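Local coordinates for variable region-containing chitin-binding protein 3 (Branchiostoma floridae, PDB 2FBO) that probably binds chitin as an immune-type receptor, of which this chain comprises the two tandem immunoglobulin V-type domains, at residues A[10-15]-A[123-128]; A[39-44]-A[236-241]; A[102-107]-A[240-245]; A[158-163]-A[230-235]. All coordinates share one frame; numbering follows the deposited sequence.

Contact 1: residues A[10-15]-A[123-128]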
loop_
_atom_site.group_PDB
_atom_site.type_symbol
_atom_site.label_atom_id
_atom_site.label_comp_id
_atom_site.label_asym_id
_atom_site.label_seq_id
_atom_site.Cartn_x
_atom_site.Cartn_y
_atom_site.Cartn_z
ATOM N N THR A 10 -8.054 10.279 1.189
ATOM C CA THR A 10 -7.121 10.098 0.088
ATOM C C THR A 10 -6.129 11.251 0.125
ATOM O O THR A 10 -5.005 11.142 -0.365
ATOM C CB THR A 10 -7.857 10.135 -1.259
ATOM O OG1 THR A 10 -8.426 11.436 -1.447
ATOM C CG2 THR A 10 -8.970 9.100 -1.286
ATOM N N GLU A 11 -6.557 12.355 0.728
ATOM C CA GLU A 11 -5.738 13.556 0.822
ATOM C C GLU A 11 -6.105 14.363 2.065
ATOM O O GLU A 11 -7.276 14.460 2.427
ATOM C CB GLU A 11 -5.956 14.410 -0.429
ATOM C CG GLU A 11 -5.298 15.774 -0.405
ATOM C CD GLU A 11 -5.724 16.638 -1.582
ATOM O OE1 GLU A 11 -5.420 16.271 -2.737
ATOM O OE2 GLU A 11 -6.368 17.682 -1.353
ATOM N N VAL A 12 -5.098 14.931 2.721
ATOM C CA VAL A 12 -5.311 15.751 3.912
ATOM C C VAL A 12 -4.475 17.014 3.744
ATOM O O VAL A 12 -3.283 16.936 3.459
ATOM C CB VAL A 12 -4.869 15.016 5.201
ATOM C CG1 VAL A 12 -5.117 15.900 6.416
ATOM C CG2 VAL A 12 -5.630 13.717 5.347
ATOM N N GLU A 13 -5.098 18.178 3.910
ATOM C CA GLU A 13 -4.386 19.444 3.750
ATOM C C GLU A 13 -4.025 20.066 5.097
ATOM O O GLU A 13 -4.721 19.859 6.091
ATOM C CB GLU A 13 -5.238 20.435 2.947
ATOM C CG GLU A 13 -4.446 21.617 2.407
ATOM C CD GLU A 13 -5.307 22.604 1.639
ATOM O OE1 GLU A 13 -6.197 22.162 0.881
ATOM O OE2 GLU A 13 -5.082 23.824 1.783
ATOM N N VAL A 14 -2.940 20.836 5.117
ATOM C CA VAL A 14 -2.477 21.481 6.340
ATOM C C VAL A 14 -1.595 22.688 6.033
ATOM O O VAL A 14 -0.778 22.655 5.117
ATOM C CB VAL A 14 -1.669 20.489 7.210
ATOM C CG1 VAL A 14 -0.465 19.968 6.425
ATOM C CG2 VAL A 14 -1.222 21.165 8.496
ATOM N N HIS A 15 -1.769 23.761 6.798
ATOM C CA HIS A 15 -0.963 24.957 6.597
ATOM C C HIS A 15 0.439 24.694 7.116
ATOM O O HIS A 15 0.614 23.964 8.085
ATOM C CB HIS A 15 -1.560 26.150 7.354
ATOM C CG HIS A 15 -2.786 26.723 6.715
ATOM N ND1 HIS A 15 -3.933 25.988 6.509
ATOM C CD2 HIS A 15 -3.044 27.964 6.238
ATOM C CE1 HIS A 15 -4.845 26.751 5.933
ATOM N NE2 HIS A 15 -4.331 27.955 5.758
ATOM N N LYS A 123 -1.525 1.357 1.893
ATOM C CA LYS A 123 -2.295 2.311 1.112
ATOM C C LYS A 123 -1.654 3.660 1.355
ATOM O O LYS A 123 -1.012 3.860 2.395
ATOM C CB LYS A 123 -3.761 2.312 1.546
ATOM C CG LYS A 123 -4.567 1.198 0.885
ATOM C CD LYS A 123 -6.037 1.283 1.229
ATOM C CE LYS A 123 -6.855 0.272 0.430
ATOM N NZ LYS A 123 -6.400 -1.134 0.638
ATOM N N SER A 124 -1.814 4.578 0.406
ATOM C CA SER A 124 -1.211 5.896 0.523
ATOM C C SER A 124 -2.191 7.032 0.793
ATOM O O SER A 124 -3.385 6.952 0.486
ATOM C CB SER A 124 -0.409 6.226 -0.738
ATOM O OG SER A 124 -1.258 6.599 -1.813
ATOM N N VAL A 125 -1.660 8.097 1.377
ATOM C CA VAL A 125 -2.443 9.287 1.684
ATOM C C VAL A 125 -1.575 10.464 1.264
ATOM O O VAL A 125 -0.382 10.502 1.575
ATOM C CB VAL A 125 -2.750 9.393 3.195
ATOM C CG1 VAL A 125 -3.593 10.626 3.467
ATOM C CG2 VAL A 125 -3.478 8.143 3.666
ATOM N N VAL A 126 -2.153 11.406 0.528
ATOM C CA VAL A 126 -1.386 12.564 0.092
ATOM C C VAL A 126 -1.455 13.659 1.142
ATOM O O VAL A 126 -2.541 14.001 1.628
ATOM C CB VAL A 126 -1.909 13.113 -1.256
ATOM C CG1 VAL A 126 -1.228 14.426 -1.595
ATOM C CG2 VAL A 126 -1.642 12.093 -2.358
ATOM N N LEU A 127 -0.288 14.177 1.513
ATOM C CA LEU A 127 -0.192 15.254 2.488
ATOM C C LEU A 127 0.003 16.518 1.662
ATOM O O LEU A 127 1.030 16.698 1.006
ATOM C CB LEU A 127 1.005 15.037 3.429
ATOM C CG LEU A 127 1.110 15.927 4.680
ATOM C CD1 LEU A 127 2.154 15.343 5.632
ATOM C CD2 LEU A 127 1.483 17.344 4.299
ATOM N N LYS A 128 -1.004 17.381 1.687
ATOM C CA LYS A 128 -0.980 18.627 0.932
ATOM C C LYS A 128 -0.704 19.808 1.848
ATOM O O LYS A 128 -1.460 20.066 2.780
ATOM C CB LYS A 128 -2.333 18.832 0.243
ATOM C CG LYS A 128 -2.267 18.958 -1.269
ATOM C CD LYS A 128 -3.666 19.029 -1.869
ATOM C CE LYS A 128 -4.468 20.203 -1.312
ATOM N NZ LYS A 128 -3.948 21.523 -1.773
#
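Lys128 lies across the carboxylates of Glu11 and Glu13, its butyl chain bent at both of its last torsions; it crosses each of them at a slant. Toward Glu11 it offers carbon: CD of Lys128 sits 3.1 Å from Glu11 OE2, whereas Lys128 NZ stays 4.6 Å from that same OE2, beyond a salt bridge though near enough for attraction. Toward Glu13 it offers charge, Lys128 NZ pairing with Glu13 OE1 at 3.5 Å, a rather long salt bridge. Glu13 keeps CG anti to its backbone N (chi1 -164°), which carries the extended chain out beside Lys128, and its other oxygen, OE2, is hydrogen-bonded to Thr130 OG1. One lysine thus probably tempers two acidic groups on the same face.

The opposite face is apolar. Methyl groups meet obliquely, CG2 of Val12 at 4.2 Å from CG1 of Val125, and CG1 of Val14 at 3.9 Å from CD2 of Leu127. Between the two faces runs a regular parallel ladder: Val126 N to Thr10 O (3.0 Å), Val12 N to Val126 O (2.9 Å), Lys128 N to Val12 O and Val14 N to Lys128 O. The axes of the two short strands are inclined at 17°.

This is the parallel A'-G pairing of a V-set immunoglobulin domain, placing strand 11-14 at the edge of the sheet. Val12, Val14 and Leu127 point into the sandwich and touch strand 20-28, while strand 103-110 flanks strand 120-129 on its other side, and Val126 packs on Leu239 of the second V-type domain.

Contact 2: residues A[39-44]-A[236-241]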
loop_
_atom_site.group_PDB
_atom_site.type_symbol
_atom_site.label_atom_id
_atom_site.label_comp_id
_atom_site.label_asym_id
_atom_site.label_seq_id
_atom_site.Cartn_x
_atom_site.Cartn_y
_atom_site.Cartn_z
ATOM N N TRP A 39 5.339 3.848 8.289
ATOM C CA TRP A 39 4.864 4.976 7.497
ATOM C C TRP A 39 6.065 5.333 6.619
ATOM O O TRP A 39 7.160 5.618 7.123
ATOM C CB TRP A 39 4.446 6.179 8.358
ATOM C CG TRP A 39 3.017 6.101 8.840
ATOM C CD1 TRP A 39 2.573 5.564 10.016
ATOM C CD2 TRP A 39 1.843 6.523 8.124
ATOM N NE1 TRP A 39 1.193 5.622 10.078
ATOM C CE2 TRP A 39 0.721 6.205 8.933
ATOM C CE3 TRP A 39 1.631 7.137 6.881
ATOM C CZ2 TRP A 39 -0.595 6.484 8.537
ATOM C CZ3 TRP A 39 0.308 7.417 6.485
ATOM C CH2 TRP A 39 -0.780 7.087 7.317
ATOM N N LEU A 40 5.856 5.303 5.306
ATOM C CA LEU A 40 6.925 5.562 4.341
ATOM C C LEU A 40 6.521 6.662 3.363
ATOM O O LEU A 40 5.364 6.731 2.951
ATOM C CB LEU A 40 7.205 4.268 3.563
ATOM C CG LEU A 40 7.297 2.991 4.410
ATOM C CD1 LEU A 40 7.131 1.743 3.545
ATOM C CD2 LEU A 40 8.629 2.984 5.138
ATOM N N LYS A 41 7.466 7.512 2.983
ATOM C CA LYS A 41 7.173 8.600 2.050
ATOM C C LYS A 41 7.791 8.337 0.676
ATOM O O LYS A 41 9.006 8.169 0.550
ATOM C CB LYS A 41 7.702 9.932 2.603
ATOM C CG LYS A 41 7.309 11.152 1.752
ATOM C CD LYS A 41 7.784 12.453 2.412
ATOM C CE LYS A 41 7.303 13.675 1.644
ATOM N NZ LYS A 41 7.870 13.675 0.270
ATOM N N GLY A 42 6.952 8.302 -0.352
ATOM C CA GLY A 42 7.465 8.054 -1.688
ATOM C C GLY A 42 6.397 7.604 -2.668
ATOM O O GLY A 42 5.208 7.588 -2.341
ATOM N N ALA A 43 6.835 7.236 -3.870
ATOM C CA ALA A 43 5.935 6.795 -4.939
ATOM C C ALA A 43 5.301 5.436 -4.657
ATOM O O ALA A 43 4.203 5.139 -5.136
ATOM C CB ALA A 43 6.690 6.752 -6.259
ATOM N N SER A 44 6.004 4.610 -3.890
ATOM C CA SER A 44 5.511 3.290 -3.526
ATOM C C SER A 44 6.209 2.832 -2.247
ATOM O O SER A 44 7.271 3.339 -1.892
ATOM C CB SER A 44 5.786 2.285 -4.649
ATOM O OG SER A 44 7.180 2.170 -4.880
ATOM N N GLN A 236 7.147 10.562 -12.950
ATOM C CA GLN A 236 8.171 10.020 -12.076
ATOM C C GLN A 236 8.116 10.520 -10.641
ATOM O O GLN A 236 8.796 9.980 -9.771
ATOM N N GLY A 237 7.308 11.546 -10.386
ATOM C CA GLY A 237 7.207 12.089 -9.037
ATOM C C GLY A 237 6.387 11.211 -8.109
ATOM O O GLY A 237 5.531 10.461 -8.569
ATOM N N GLU A 238 6.622 11.308 -6.802
ATOM C CA GLU A 238 5.878 10.482 -5.852
ATOM C C GLU A 238 4.375 10.734 -5.863
ATOM O O GLU A 238 3.592 9.816 -5.627
ATOM C CB GLU A 238 6.428 10.657 -4.428
ATOM C CG GLU A 238 6.125 11.986 -3.762
ATOM C CD GLU A 238 6.835 12.112 -2.421
ATOM O OE1 GLU A 238 6.162 12.312 -1.394
ATOM O OE2 GLU A 238 8.075 12.001 -2.403
ATOM N N LEU A 239 3.962 11.966 -6.139
ATOM C CA LEU A 239 2.532 12.279 -6.180
ATOM C C LEU A 239 1.902 11.734 -7.456
ATOM O O LEU A 239 0.686 11.619 -7.554
ATOM C CB LEU A 239 2.308 13.790 -6.151
ATOM C CG LEU A 239 2.591 14.570 -4.872
ATOM C CD1 LEU A 239 2.411 16.058 -5.149
ATOM C CD2 LEU A 239 1.648 14.113 -3.768
ATOM N N ASP A 240 2.749 11.407 -8.426
ATOM C CA ASP A 240 2.308 10.920 -9.734
ATOM C C ASP A 240 2.019 9.431 -9.821
ATOM O O ASP A 240 1.743 8.915 -10.905
ATOM C CB ASP A 240 3.360 11.272 -10.785
ATOM C CG ASP A 240 3.595 12.763 -10.894
ATOM O OD1 ASP A 240 4.635 13.159 -11.458
ATOM O OD2 ASP A 240 2.734 13.536 -10.424
ATOM N N ALA A 241 2.081 8.733 -8.695
ATOM C CA ALA A 241 1.819 7.308 -8.718
ATOM C C ALA A 241 1.080 6.851 -7.479
ATOM O O ALA A 241 1.180 7.464 -6.414
ATOM C CB ALA A 241 3.135 6.542 -8.859
#
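Glu238 OE1 is gripped by two donors: the ammonium of Lys41, at 2.7 Å from NZ to OE1 in a hydrogen-bonded salt bridge, and the backbone N of Arg104. The lysine nitrogen comes in on the syn side of OE1, 28° out of the carboxylate plane, and also stands 3.2 Å from Glu238 OE2. The two side chains cross at about a right angle. Lys41 runs extended from its strand and bends only at the last torsion (chi4 -62°), which swings NZ back toward the acid; NZ also has a weak hydrogen bond to Gly102 O.

Closer to the backbones the touch is carbon on peptide. Glu238 CB rests 3.5 Å from Ala43 N, against the peptide joining Gly42 to Ala43, and CB of Ala43 lies 3.8 Å from Glu238 CA. At the bend after strand 36-41, Gly42 adopts a backbone conformation in which a side chain would collide with the preceding carbonyl. Across from it, residues 237-240 form a type I beta turn, closed by Asp240 N to Gly237 O at 2.9 Å, with Glu238 at its second position. The contact therefore joins the C-C' turn of the first V-type domain to the F-G loop of the second.

Were Glu238 cut back to an alanine, the Lys41 ammonium would probably lose this counter-charge and the backbone N-H of Arg104 this acceptor. With an ammonium and a backbone N-H on one oxygen, the carboxylate is likely to stay ionised, and the contact is then probably in large part an ionic link between the two domains.

Contact 3: residues A[102-107]-A[240-245]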
loop_
_atom_site.group_PDB
_atom_site.type_symbol
_atom_site.label_atom_id
_atom_site.label_comp_id
_atom_site.label_asym_id
_atom_site.label_seq_id
_atom_site.Cartn_x
_atom_site.Cartn_y
_atom_site.Cartn_z
ATOM N N GLY A 102 5.231 17.904 2.058
ATOM C CA GLY A 102 4.183 17.598 1.105
ATOM C C GLY A 102 4.609 16.398 0.281
ATOM O O GLY A 102 5.777 16.268 -0.060
ATOM N N GLY A 103 3.667 15.516 -0.031
ATOM C CA GLY A 103 4.010 14.349 -0.823
ATOM C C GLY A 103 3.091 13.177 -0.558
ATOM O O GLY A 103 1.994 13.346 -0.029
ATOM N N ARG A 104 3.545 11.982 -0.918
ATOM C CA ARG A 104 2.744 10.782 -0.742
ATOM C C ARG A 104 3.270 9.908 0.398
ATOM O O ARG A 104 4.442 9.525 0.410
ATOM C CB ARG A 104 2.714 10.001 -2.062
ATOM C CG ARG A 104 1.720 8.853 -2.089
ATOM C CD ARG A 104 1.624 8.251 -3.481
ATOM N NE ARG A 104 0.995 9.160 -4.441
ATOM C CZ ARG A 104 -0.319 9.339 -4.561
ATOM N NH1 ARG A 104 -1.163 8.676 -3.786
ATOM N NH2 ARG A 104 -0.795 10.170 -5.474
ATOM N N TYR A 105 2.389 9.601 1.346
ATOM C CA TYR A 105 2.738 8.799 2.512
ATOM C C TYR A 105 2.035 7.449 2.519
ATOM O O TYR A 105 0.831 7.359 2.287
ATOM C CB TYR A 105 2.385 9.552 3.802
ATOM C CG TYR A 105 3.247 10.759 4.061
ATOM C CD1 TYR A 105 3.116 11.915 3.295
ATOM C CD2 TYR A 105 4.221 10.734 5.061
ATOM C CE1 TYR A 105 3.938 13.022 3.514
ATOM C CE2 TYR A 105 5.045 11.829 5.288
ATOM C CZ TYR A 105 4.902 12.967 4.516
ATOM O OH TYR A 105 5.719 14.035 4.744
ATOM N N TRP A 106 2.795 6.406 2.819
ATOM C CA TRP A 106 2.255 5.059 2.858
ATOM C C TRP A 106 2.084 4.496 4.259
ATOM O O TRP A 106 3.004 4.537 5.073
ATOM C CB TRP A 106 3.163 4.101 2.072
ATOM C CG TRP A 106 3.272 4.446 0.638
ATOM C CD1 TRP A 106 4.134 5.333 0.068
ATOM C CD2 TRP A 106 2.414 3.985 -0.412
ATOM N NE1 TRP A 106 3.862 5.460 -1.279
ATOM C CE2 TRP A 106 2.809 4.647 -1.596
ATOM C CE3 TRP A 106 1.343 3.084 -0.462
ATOM C CZ2 TRP A 106 2.169 4.432 -2.825
ATOM C CZ3 TRP A 106 0.703 2.869 -1.689
ATOM C CH2 TRP A 106 1.122 3.545 -2.850
ATOM N N CYS A 107 0.893 3.983 4.541
ATOM C CA CYS A 107 0.652 3.329 5.814
ATOM C C CYS A 107 0.772 1.854 5.490
ATOM O O CYS A 107 -0.091 1.290 4.814
ATOM C CB CYS A 107 -0.742 3.596 6.350
ATOM S SG CYS A 107 -1.033 2.776 7.953
ATOM N N ASP A 240 2.749 11.407 -8.426
ATOM C CA ASP A 240 2.308 10.920 -9.734
ATOM C C ASP A 240 2.019 9.431 -9.821
ATOM O O ASP A 240 1.743 8.915 -10.905
ATOM C CB ASP A 240 3.360 11.272 -10.785
ATOM C CG ASP A 240 3.595 12.763 -10.894
ATOM O OD1 ASP A 240 4.635 13.159 -11.458
ATOM O OD2 ASP A 240 2.734 13.536 -10.424
ATOM N N ALA A 241 2.081 8.733 -8.695
ATOM C CA ALA A 241 1.819 7.308 -8.718
ATOM C C ALA A 241 1.080 6.851 -7.479
ATOM O O ALA A 241 1.180 7.464 -6.414
ATOM C CB ALA A 241 3.135 6.542 -8.859
ATOM N N ASP A 242 0.306 5.784 -7.633
ATOM C CA ASP A 242 -0.422 5.206 -6.520
ATOM C C ASP A 242 -0.743 3.761 -6.847
ATOM O O ASP A 242 -0.780 3.370 -8.022
ATOM C CB ASP A 242 -1.704 5.990 -6.219
ATOM C CG ASP A 242 -2.280 5.656 -4.843
ATOM O OD1 ASP A 242 -1.520 5.159 -3.977
ATOM O OD2 ASP A 242 -3.483 5.900 -4.613
ATOM N N ARG A 243 -0.944 2.959 -5.808
ATOM C CA ARG A 243 -1.260 1.553 -5.992
ATOM C C ARG A 243 -2.080 1.043 -4.821
ATOM O O ARG A 243 -2.011 1.583 -3.717
ATOM C CB ARG A 243 0.028 0.725 -6.143
ATOM C CG ARG A 243 0.869 0.585 -4.864
ATOM C CD ARG A 243 2.078 -0.346 -5.077
ATOM N NE ARG A 243 3.082 0.221 -5.972
ATOM C CZ ARG A 243 4.206 -0.397 -6.331
ATOM N NH1 ARG A 243 4.481 -1.610 -5.873
ATOM N NH2 ARG A 243 5.060 0.196 -7.152
ATOM N N SER A 244 -2.868 0.006 -5.075
ATOM C CA SER A 244 -3.714 -0.599 -4.058
ATOM C C SER A 244 -3.710 -2.104 -4.311
ATOM O O SER A 244 -3.521 -2.547 -5.450
ATOM C CB SER A 244 -5.136 -0.045 -4.162
ATOM O OG SER A 244 -5.953 -0.551 -3.128
ATOM N N SER A 245 -3.922 -2.896 -3.266
ATOM C CA SER A 245 -3.890 -4.340 -3.443
ATOM C C SER A 245 -5.232 -5.045 -3.309
ATOM O O SER A 245 -6.203 -4.505 -2.765
ATOM C CB SER A 245 -2.897 -4.974 -2.463
ATOM O OG SER A 245 -3.456 -5.051 -1.162
#
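Arg104 holds CG anti to its backbone N (chi1 -170°), and a bend at chi3 then turns one face of the guanidinium to Ala241 O and Asp242 CB. Residues 103-107 belong to the F strand of the first V-type immunoglobulin domain and residues 241-245 to the G strand of the second, running at 19° to each other with axes 9.4 Å apart; the strands share no hydrogen bond, and side chains of the first meet both backbone and side chains of the second.

Ala241 O lies over that face on the NE side, 3.0 Å from Arg104 CZ, and no hydrogen bond forms. The planes of the guanidinium and the Asp242 carboxylate are 25° apart, and Arg104 NH1 and Asp242 OD1, at 3.5 Å, form a salt bridge of charges alone, because the oxygen stands well out of the guanidinium plane. The directed N-H bonds go elsewhere: NH2 to Leu239 O and Val138 O, NH1 to Ser124 OG. That same Ser124 hydroxyl is hydrogen-bonded to Asp242 OD1, and Asp242 OD2 takes the backbone N of Val140. A leucine in place of Arg104 would probably leave Asp242 without its buried counter-charge and the carbonyls of Leu239 and Val138 without these donors.

Beside this polar cluster, the Trp106 indole is anchored through NE1 to Gly42 O. Its six-membered ring reaches across to the second domain, meeting Asp242 OD1 obliquely at 3.3 Å from CH2. Arg243, bent at chi3, carries its guanidinium to a salt bridge with Glu231, leaving its own aliphatic CG 3.6 Å from Trp106 CH2.

Contact 4: residues A[158-163]-A[230-235]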
loop_
_atom_site.group_PDB
_atom_site.type_symbol
_atom_site.label_atom_id
_atom_site.label_comp_id
_atom_site.label_asym_id
_atom_site.label_seq_id
_atom_site.Cartn_x
_atom_site.Cartn_y
_atom_site.Cartn_z
ATOM N N CYS A 158 -9.489 -1.799 -11.389
ATOM C CA CYS A 158 -8.574 -0.833 -10.793
ATOM C C CYS A 158 -9.229 0.551 -10.717
ATOM O O CYS A 158 -8.756 1.493 -11.348
ATOM C CB CYS A 158 -7.308 -0.745 -11.651
ATOM S SG CYS A 158 -5.946 0.247 -10.953
ATOM N N PRO A 159 -10.318 0.691 -9.942
ATOM C CA PRO A 159 -11.022 1.972 -9.800
ATOM C C PRO A 159 -10.052 3.086 -9.427
ATOM O O PRO A 159 -9.155 2.878 -8.608
ATOM C CB PRO A 159 -12.030 1.692 -8.689
ATOM C CG PRO A 159 -12.312 0.238 -8.853
ATOM C CD PRO A 159 -10.940 -0.338 -9.091
ATOM N N CYS A 160 -10.238 4.267 -10.010
ATOM C CA CYS A 160 -9.336 5.379 -9.730
ATOM C C CYS A 160 -9.908 6.769 -9.974
ATOM O O CYS A 160 -11.007 6.921 -10.499
ATOM C CB CYS A 160 -8.074 5.229 -10.575
ATOM S SG CYS A 160 -8.352 5.214 -12.384
ATOM N N THR A 161 -9.126 7.776 -9.589
ATOM C CA THR A 161 -9.475 9.182 -9.760
ATOM C C THR A 161 -8.233 9.928 -10.244
ATOM O O THR A 161 -7.110 9.603 -9.844
ATOM C CB THR A 161 -9.955 9.811 -8.438
ATOM O OG1 THR A 161 -11.161 9.165 -8.012
ATOM C CG2 THR A 161 -10.222 11.294 -8.622
ATOM N N ASP A 162 -8.438 10.921 -11.106
ATOM C CA ASP A 162 -7.336 11.699 -11.655
ATOM C C ASP A 162 -6.301 10.741 -12.227
ATOM O O ASP A 162 -5.103 10.874 -11.972
ATOM C CB ASP A 162 -6.706 12.570 -10.564
ATOM C CG ASP A 162 -7.612 13.707 -10.139
ATOM O OD1 ASP A 162 -7.928 14.557 -10.997
ATOM O OD2 ASP A 162 -8.014 13.751 -8.958
ATOM N N CYS A 163 -6.786 9.783 -13.014
ATOM C CA CYS A 163 -5.947 8.759 -13.623
ATOM C C CYS A 163 -5.967 8.723 -15.146
ATOM O O CYS A 163 -5.672 7.687 -15.743
ATOM C CB CYS A 163 -6.367 7.386 -13.098
ATOM S SG CYS A 163 -8.173 7.165 -12.927
ATOM N N CYS A 230 -2.536 -3.033 -8.286
ATOM C CA CYS A 230 -2.721 -2.241 -9.490
ATOM C C CYS A 230 -2.088 -0.896 -9.213
ATOM O O CYS A 230 -2.483 -0.201 -8.272
ATOM C CB CYS A 230 -4.191 -2.004 -9.840
ATOM S SG CYS A 230 -4.316 -0.915 -11.305
ATOM N N GLU A 231 -1.094 -0.541 -10.017
ATOM C CA GLU A 231 -0.421 0.738 -9.874
ATOM C C GLU A 231 -0.642 1.579 -11.120
ATOM O O GLU A 231 -0.503 1.086 -12.243
ATOM C CB GLU A 231 1.085 0.559 -9.687
ATOM C CG GLU A 231 1.842 1.880 -9.803
ATOM C CD GLU A 231 3.342 1.712 -9.828
ATOM O OE1 GLU A 231 3.852 1.030 -10.745
ATOM O OE2 GLU A 231 4.014 2.268 -8.933
ATOM N N LEU A 232 -0.994 2.841 -10.908
ATOM C CA LEU A 232 -1.195 3.783 -11.996
ATOM C C LEU A 232 -0.164 4.886 -11.800
ATOM O O LEU A 232 -0.019 5.408 -10.693
ATOM C CB LEU A 232 -2.605 4.372 -11.949
ATOM C CG LEU A 232 -3.766 3.380 -12.029
ATOM C CD1 LEU A 232 -5.083 4.140 -12.012
ATOM C CD2 LEU A 232 -3.649 2.550 -13.303
ATOM N N ALA A 233 0.564 5.224 -12.859
ATOM C CA ALA A 233 1.578 6.269 -12.776
ATOM C C ALA A 233 1.482 7.248 -13.940
ATOM O O ALA A 233 1.441 6.845 -15.106
ATOM C CB ALA A 233 2.966 5.648 -12.729
ATOM N N THR A 234 1.451 8.538 -13.613
ATOM C CA THR A 234 1.356 9.595 -14.614
ATOM C C THR A 234 2.662 10.371 -14.725
ATOM O O THR A 234 2.746 11.350 -15.467
ATOM C CB THR A 234 0.220 10.592 -14.273
ATOM O OG1 THR A 234 0.440 11.151 -12.972
ATOM C CG2 THR A 234 -1.128 9.896 -14.288
ATOM N N GLY A 235 3.675 9.932 -13.981
ATOM C CA GLY A 235 4.964 10.597 -14.006
ATOM C C GLY A 235 5.966 9.960 -13.060
ATOM O O GLY A 235 5.677 8.939 -12.431
#
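Cys158 and Cys230 face each other with CA atoms 6.2 Å apart, while farther along the CA atoms of Cys163 and Leu232 stand 7.1 Å apart, and no hydrogen bond joins the two segments. Side chains make the whole connection, and foremost among them is the disulfide characteristic of the immunoglobulin fold, linking the end of the B-strand region to the F strand, 226-233, and so the two sheets of the second V-type domain.

Both cysteines carry SG anti to the backbone N, which brings the two sulfurs together between the segments; the bond measures 2.0 Å from Cys158 SG to Cys230 SG, with a C-S-S-C torsion of -89°, close to the relaxed right angle. Trp170 of strand 167-175 packs on both halves of this bridge, in the manner of the core tryptophan of immunoglobulin domains.

Leu232 is the second point of contact. With CG anti to its carbonyl carbon (chi1 -59°), it reaches toward residues 158-163, and CG comes within 4.0 Å of Cys158 SG. Its CD1 branch pushes instead against a second disulfide, between Cys160 and Cys163, which staples the short turn at Thr161 and Asp162 onto itself. The isobutyl group is thus wedged between the core bridge and this local one, with Val140 and Val168 also touching it. Packing is tight at the methyl: CD1 of Leu232 lies 3.5 Å from Cys160 SG and equally close to Cys160 CB, and on the other half of the small bridge it is 3.7 Å from Cys163 CB.

In the fold
Contact 1 lies within the first V-type domain and contact 4 within the second; their centres are about 16 Å apart and they do not touch. Contacts 2 and 3, their centres about 5 Å apart, span the junction between them and share Asp240 and Ala241. Strands 36-41, 103-110 and 120-129 belong to one sheet, so contacts 1, 2 and 3 all reach it; strands 226-233 and 241-249 are neighbours in the matching sheet of the second domain. Along the chain, the segments of contact 1 alternate with those of contacts 2 and 3; contact 4 opens after contact 1 closes and is nested inside the other two. Two separately knit sandwiches are thereby held together through their facing sheets.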